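Local coordinates for N-acetyl-beta-D glucosaminidase (Rhizomucor miehei CAU432, PDB 4ZM6), which probably hydrolyses terminal N-acetylglucosamine residues from beta-linked sugars and, through a GCN5-related region that binds acetyl-CoA, acetylates glucosamine, at residues D558-K563 with V618-Q623; K583-R588 with G596-Q601. One frame throughout, in Å; residues are numbered along the deposited sequence.

Interaction 1: residues D558-K563 with V618-Q623; sequences DDIFGK and VSPSYQ. With ACO (acetyl coenzyme *a), chain C.
I560 meets the turn that follows strand 608-618 with the tip of its longer branch: CD1 rests against the carbonyl of V618, and CG1 lies 4.1 Å from P620 CD. The shorter branch works in another direction. With CG2 anti to the backbone N (CG1 at chi1 -68°), that methyl faces the cofactor, 3.7 Å from C7P of acetyl-CoA, and also sits over the centre of the F561 ring. F561 in turn presents its edge to the pantetheine, CZ lying 3.8 Å from N4P. The preceding residue, D559, and P620 come at each other from opposite directions, carboxylate OD2 beside the ring's CD, and a water hydrogen-bonded to S621 OG (2.7 Å) reaches OD2 through a weak bond.

Of the two segments, 618-623 supplies the polar contacts with the cofactor. V618 N donates to O9P over 2.8 Å, nearly straight at 164°. The V618 carbonyl is taken by Q623 NE2 at 2.7 Å, within the plane of the amide, which fixes the rotation of the carboxamide; its other end, OE1, receives a weak bond from OAP. Farther out, S619 OG bonds to V595 O. Q623 opens the Q-x-x-G-x-G sequence of the GNAT pyrophosphate-binding loop. The chemistry is thus divided: I560 and F561 offer the pantetheine apolar surface, while V618 N binds its amide oxygen and Q623 weakly engages its hydroxyl.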
loop_
_atom_site.group_PDB
_atom_site.type_symbol
_atom_site.label_atom_id
_atom_site.label_comp_id
_atom_site.label_asym_id
_atom_site.label_seq_id
_atom_site.Cartn_x
_atom_site.Cartn_y
_atom_site.Cartn_z
ATOM N N ASP A 558 25.592 17.189 10.640
ATOM C CA ASP A 558 26.629 18.100 11.100
ATOM C C ASP A 558 26.075 18.960 12.218
ATOM O O ASP A 558 26.753 19.227 13.205
ATOM C CB ASP A 558 27.138 18.981 9.959
ATOM C CG ASP A 558 28.377 19.761 10.341
ATOM O OD1 ASP A 558 29.379 19.128 10.742
ATOM O OD2 ASP A 558 28.348 21.006 10.250
ATOM N N ASP A 559 24.823 19.373 12.057
ATOM C CA ASP A 559 24.138 20.190 13.048
ATOM C C ASP A 559 24.053 19.494 14.416
ATOM O O ASP A 559 24.223 20.142 15.445
ATOM C CB ASP A 559 22.738 20.543 12.534
ATOM C CG ASP A 559 22.065 21.620 13.351
ATOM O OD1 ASP A 559 22.765 22.351 14.087
ATOM O OD2 ASP A 559 20.824 21.740 13.251
ATOM N N ILE A 560 23.815 18.183 14.412
ATOM C CA ILE A 560 23.592 17.400 15.635
ATOM C C ILE A 560 24.853 16.716 16.161
ATOM O O ILE A 560 25.101 16.727 17.364
ATOM C CB ILE A 560 22.514 16.319 15.394
ATOM C CG1 ILE A 560 21.159 16.993 15.190
ATOM C CG2 ILE A 560 22.455 15.319 16.544
ATOM C CD1 ILE A 560 20.069 16.065 14.712
ATOM N N PHE A 561 25.618 16.096 15.262
ATOM C CA PHE A 561 26.800 15.310 15.625
ATOM C C PHE A 561 28.127 15.943 15.180
ATOM O O PHE A 561 29.191 15.386 15.441
ATOM C CB PHE A 561 26.713 13.922 14.989
ATOM C CG PHE A 561 25.558 13.089 15.470
ATOM C CD1 PHE A 561 25.539 12.583 16.762
ATOM C CD2 PHE A 561 24.510 12.767 14.613
ATOM C CE1 PHE A 561 24.483 11.798 17.203
ATOM C CE2 PHE A 561 23.452 11.982 15.047
ATOM C CZ PHE A 561 23.436 11.500 16.344
ATOM N N GLY A 562 28.069 17.101 14.523
ATOM C CA GLY A 562 29.254 17.713 13.912
ATOM C C GLY A 562 30.457 17.953 14.810
ATOM O O GLY A 562 31.592 17.914 14.334
ATOM N N LYS A 563 30.224 18.205 16.098
ATOM C CA LYS A 563 31.313 18.510 17.036
ATOM C C LYS A 563 32.215 17.301 17.287
ATOM O O LYS A 563 33.415 17.373 17.051
ATOM C CB LYS A 563 30.768 19.046 18.368
ATOM N N VAL A 618 16.729 14.229 15.056
ATOM C CA VAL A 618 15.903 15.375 14.653
ATOM C C VAL A 618 16.608 16.688 15.016
ATOM O O VAL A 618 17.325 16.763 16.016
ATOM C CB VAL A 618 14.447 15.316 15.223
ATOM C CG1 VAL A 618 14.114 13.937 15.783
ATOM C CG2 VAL A 618 14.203 16.365 16.296
ATOM N N SER A 619 16.384 17.709 14.190
ATOM C CA SER A 619 17.031 19.011 14.329
ATOM C C SER A 619 16.774 19.613 15.707
ATOM O O SER A 619 15.641 19.554 16.193
ATOM C CB SER A 619 16.505 19.977 13.264
ATOM O OG SER A 619 16.346 19.331 12.010
ATOM N N PRO A 620 17.810 20.219 16.330
ATOM C CA PRO A 620 17.704 20.736 17.702
ATOM C C PRO A 620 16.493 21.633 17.931
ATOM O O PRO A 620 15.742 21.422 18.882
ATOM C CB PRO A 620 18.994 21.542 17.876
ATOM C CG PRO A 620 19.950 20.944 16.908
ATOM C CD PRO A 620 19.118 20.542 15.730
ATOM N N SER A 621 16.289 22.604 17.049
ATOM C CA SER A 621 15.152 23.525 17.156
ATOM C C SER A 621 13.778 22.855 17.026
ATOM O O SER A 621 12.763 23.493 17.292
ATOM C CB SER A 621 15.277 24.621 16.099
ATOM O OG SER A 621 15.437 24.049 14.814
ATOM N N TYR A 622 13.745 21.589 16.612
ATOM C CA TYR A 622 12.494 20.838 16.488
ATOM C C TYR A 622 12.341 19.664 17.475
ATOM O O TYR A 622 11.322 18.964 17.461
ATOM C CB TYR A 622 12.361 20.336 15.056
ATOM C CG TYR A 622 11.982 21.419 14.086
ATOM C CD1 TYR A 622 12.946 22.250 13.522
ATOM C CD2 TYR A 622 10.651 21.620 13.736
ATOM C CE1 TYR A 622 12.592 23.250 12.629
ATOM C CE2 TYR A 622 10.288 22.616 12.847
ATOM C CZ TYR A 622 11.258 23.426 12.299
ATOM O OH TYR A 622 10.879 24.402 11.418
ATOM N N GLN A 623 13.337 19.446 18.331
ATOM C CA GLN A 623 13.234 18.414 19.364
ATOM C C GLN A 623 12.169 18.776 20.407
ATOM O O GLN A 623 11.811 19.945 20.568
ATOM C CB GLN A 623 14.600 18.176 20.018
ATOM C CG GLN A 623 15.565 17.485 19.076
ATOM C CD GLN A 623 16.996 17.410 19.567
ATOM O OE1 GLN A 623 17.275 17.572 20.751
ATOM N NE2 GLN A 623 17.917 17.139 18.645
HETATM N N1A ACO C . 4.821 19.001 24.685
HETATM C C2A ACO C . 5.553 18.758 25.797
HETATM N N3A ACO C . 6.510 17.806 25.859
HETATM C C4A ACO C . 6.806 17.031 24.781
HETATM C C5A ACO C . 6.039 17.239 23.538
HETATM C C6A ACO C . 5.002 18.296 23.539
HETATM N N6A ACO C . 4.270 18.539 22.425
HETATM N N7A ACO C . 6.502 16.356 22.647
HETATM C C8A ACO C . 7.480 15.635 23.255
HETATM N N9A ACO C . 7.658 16.030 24.531
HETATM C C1B ACO C . 8.654 15.454 25.478
HETATM C C2B ACO C . 8.054 14.354 26.350
HETATM O O2B ACO C . 8.430 14.550 27.719
HETATM C C3B ACO C . 8.578 13.041 25.787
HETATM O O3B ACO C . 8.856 12.035 26.780
HETATM P P3B ACO C . 10.099 11.991 27.824
HETATM O O7A ACO C . 11.228 11.327 27.064
HETATM O O8A ACO C . 10.338 13.422 28.246
HETATM O O9A ACO C . 9.557 11.131 28.931
HETATM C C4B ACO C . 9.796 13.444 24.958
HETATM O O4B ACO C . 9.729 14.862 24.738
HETATM C C5B ACO C . 9.842 12.689 23.636
HETATM O O5B ACO C . 10.541 13.496 22.699
HETATM P P1A ACO C . 10.130 13.563 21.153
HETATM O O1A ACO C . 9.790 15.002 20.843
HETATM O O2A ACO C . 9.165 12.470 20.779
HETATM O O3A ACO C . 11.582 13.171 20.593
HETATM P P2A ACO C . 12.511 14.255 19.875
HETATM O O4A ACO C . 11.750 14.802 18.690
HETATM O O5A ACO C . 13.051 15.212 20.899
HETATM O O6A ACO C . 13.704 13.304 19.378
HETATM C CBP ACO C . 15.850 12.288 19.862
HETATM C CCP ACO C . 14.415 12.496 20.315
HETATM C CDP ACO C . 15.869 11.545 18.534
HETATM C CEP ACO C . 16.566 11.445 20.906
HETATM C CAP ACO C . 16.483 13.676 19.731
HETATM O OAP ACO C . 16.790 14.181 21.027
HETATM C C9P ACO C . 17.717 13.696 18.876
HETATM O O9P ACO C . 17.611 13.996 17.693
HETATM N N8P ACO C . 18.890 13.410 19.437
HETATM C C7P ACO C . 20.112 13.472 18.658
HETATM C C6P ACO C . 21.291 12.806 19.348
HETATM C C5P ACO C . 21.215 11.294 19.456
HETATM O O5P ACO C . 21.837 10.805 20.384
HETATM N N4P ACO C . 20.546 10.539 18.569
HETATM C C3P ACO C . 20.541 9.075 18.638
HETATM C C2P ACO C . 21.663 8.432 17.813
HETATM S S1P ACO C . 22.015 6.759 18.298
HETATM C C ACO C . 21.013 5.826 17.358
HETATM O O ACO C . 20.196 6.346 16.619
HETATM C CH3 ACO C . 21.151 4.341 17.465
HETATM O O HOH W 1 18.091 23.634 14.263
#

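Interaction 2: residues K583-R588 with G596-Q601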
loop_
_atom_site.group_PDB
_atom_site.type_symbol
_atom_site.label_atom_id
_atom_site.label_comp_id
_atom_site.label_asym_id
_atom_site.label_seq_id
_atom_site.Cartn_x
_atom_site.Cartn_y
_atom_site.Cartn_z
ATOM N N LYS A 583 14.923 0.633 4.891
ATOM C CA LYS A 583 13.712 1.436 4.881
ATOM C C LYS A 583 13.953 2.691 5.707
ATOM O O LYS A 583 13.740 2.691 6.910
ATOM C CB LYS A 583 12.521 0.640 5.415
ATOM C CG LYS A 583 11.208 1.385 5.322
ATOM C CD LYS A 583 10.717 1.513 3.886
ATOM C CE LYS A 583 9.829 0.341 3.506
ATOM N NZ LYS A 583 9.410 0.396 2.079
ATOM N N HIS A 584 14.415 3.748 5.043
ATOM C CA HIS A 584 14.692 5.021 5.696
ATOM C C HIS A 584 13.533 5.983 5.485
ATOM O O HIS A 584 12.856 5.940 4.456
ATOM C CB HIS A 584 15.978 5.634 5.149
ATOM C CG HIS A 584 17.118 4.669 5.079
ATOM N ND1 HIS A 584 18.202 4.850 4.250
ATOM C CD2 HIS A 584 17.324 3.494 5.716
ATOM C CE1 HIS A 584 19.035 3.838 4.395
ATOM N NE2 HIS A 584 18.526 3.001 5.278
ATOM N N LYS A 585 13.312 6.848 6.469
ATOM C CA LYS A 585 12.203 7.795 6.445
ATOM C C LYS A 585 12.693 9.159 6.908
ATOM O O LYS A 585 13.634 9.250 7.696
ATOM C CB LYS A 585 11.082 7.341 7.390
ATOM C CG LYS A 585 10.679 5.873 7.320
ATOM C CD LYS A 585 9.589 5.652 6.286
ATOM C CE LYS A 585 8.995 4.261 6.404
ATOM N NZ LYS A 585 8.096 3.968 5.259
ATOM N N VAL A 586 12.041 10.213 6.430
ATOM C CA VAL A 586 12.293 11.566 6.926
ATOM C C VAL A 586 11.000 12.131 7.501
ATOM O O VAL A 586 9.917 11.633 7.200
ATOM C CB VAL A 586 12.838 12.510 5.825
ATOM C CG1 VAL A 586 14.125 11.955 5.232
ATOM C CG2 VAL A 586 11.806 12.756 4.728
ATOM N N ALA A 587 11.114 13.160 8.333
ATOM C CA ALA A 587 9.938 13.873 8.831
ATOM C C ALA A 587 9.953 15.296 8.282
ATOM O O ALA A 587 10.989 15.963 8.309
ATOM C CB ALA A 587 9.909 13.878 10.353
ATOM N N ARG A 588 8.807 15.743 7.771
ATOM C CA ARG A 588 8.674 17.077 7.184
ATOM C C ARG A 588 7.575 17.873 7.879
ATOM O O ARG A 588 6.550 17.311 8.262
ATOM C CB ARG A 588 8.316 16.977 5.701
ATOM C CG ARG A 588 9.332 16.283 4.813
ATOM C CD ARG A 588 8.853 16.287 3.367
ATOM N NE ARG A 588 9.514 15.269 2.545
ATOM C CZ ARG A 588 10.635 15.444 1.840
ATOM N NH1 ARG A 588 11.269 16.609 1.834
ATOM N NH2 ARG A 588 11.129 14.432 1.131
ATOM N N GLY A 596 13.420 15.758 10.759
ATOM C CA GLY A 596 14.013 14.567 11.359
ATOM C C GLY A 596 14.252 13.460 10.352
ATOM O O GLY A 596 13.665 13.447 9.265
ATOM N N PHE A 597 15.107 12.519 10.733
ATOM C CA PHE A 597 15.470 11.407 9.874
ATOM C C PHE A 597 15.621 10.134 10.699
ATOM O O PHE A 597 16.077 10.177 11.839
ATOM C CB PHE A 597 16.783 11.735 9.149
ATOM C CG PHE A 597 17.385 10.570 8.421
ATOM C CD1 PHE A 597 16.953 10.236 7.154
ATOM C CD2 PHE A 597 18.382 9.808 9.011
ATOM C CE1 PHE A 597 17.500 9.159 6.480
ATOM C CE2 PHE A 597 18.933 8.729 8.346
ATOM C CZ PHE A 597 18.491 8.405 7.077
ATOM N N VAL A 598 15.241 9.006 10.107
ATOM C CA VAL A 598 15.494 7.698 10.701
ATOM C C VAL A 598 16.042 6.730 9.643
ATOM O O VAL A 598 15.563 6.706 8.506
ATOM C CB VAL A 598 14.223 7.128 11.371
ATOM C CG1 VAL A 598 13.149 6.807 10.342
ATOM C CG2 VAL A 598 14.547 5.897 12.205
ATOM N N ALA A 599 17.053 5.949 10.030
ATOM C CA ALA A 599 17.644 4.922 9.171
ATOM C C ALA A 599 17.395 3.553 9.776
ATOM O O ALA A 599 17.271 3.421 10.991
ATOM C CB ALA A 599 19.129 5.158 9.011
ATOM N N THR A 600 17.400 2.533 8.924
ATOM C CA THR A 600 16.782 1.250 9.240
ATOM C C THR A 600 17.207 0.162 8.247
ATOM O O THR A 600 17.228 0.389 7.041
ATOM C CB THR A 600 15.241 1.400 9.239
ATOM O OG1 THR A 600 14.788 1.640 10.571
ATOM C CG2 THR A 600 14.526 0.163 8.701
ATOM N N GLN A 601 17.533 -1.017 8.767
ATOM C CA GLN A 601 17.849 -2.174 7.933
ATOM C C GLN A 601 17.389 -3.460 8.612
ATOM O O GLN A 601 17.157 -3.478 9.823
ATOM C CB GLN A 601 19.351 -2.217 7.589
ATOM C CG GLN A 601 20.309 -2.734 8.657
ATOM C CD GLN A 601 21.675 -3.112 8.081
ATOM O OE1 GLN A 601 21.929 -2.967 6.882
ATOM N NE2 GLN A 601 22.561 -3.606 8.938
#
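Over one face of the H584 imidazole lies A599 CB, 4.1 Å above the plane and offset toward the rim, while T600 O stands in the ring plane at the edge. The F597 phenyl is met at its edge by V586 CG1, in plane and 3.8 Å from CD1; swung out by CG anti to the backbone N (chi1 170°), the ring also reaches back to H584 CB. K585 and V598 run side by side on the other face of the sheet, CB to CG1 at 3.6 Å.

These side chains decorate an antiparallel hairpin, the short strands at 167°. K585 and V598 form a hydrogen-bonded pair with reciprocal bonds, N to O of 3.0 Å from K585 to V598 and 2.9 Å in return. V586 and F597 make the non-hydrogen-bonded pair between this and A587-G596, whose bond from A587 N to G596 O is 2.7 Å and whose return bond is weak. K583 N to T600 O, 3.2 Å, carries the pairing past the end of strand 585-588, its donor above the carbonyl plane.

K585 NZ forms a salt bridge with D543 of flanking strand 540-543. On the far side, the backbone of F597 hydrogen-bonds to that of M617. Helix 569-577 sends L576 against H584, F597 and A599, whereas helix 627-642 covers A587 and T600.

The two interactions belong to one GNAT domain and illustrate how its sheet supports a cofactor site. Their centres lie 15 Å apart, and the hairpin of interaction 2 falls, in sequence, between the two segments of interaction 1. They touch where V618 CB packs 4.0 Å from G596 CA, and the backbone bond between S619 and V595 continues the pairing of strands 594-605 and 608-618 toward the turn. Interaction 1 handles acetyl-CoA directly. Interaction 2 lies behind it, consistent with a second-shell place: the V598 side chain is about 7 Å from the bound acetyl-CoA and about 4 Å from the side chain of L616, which, like V618, donates its backbone N to the ligand.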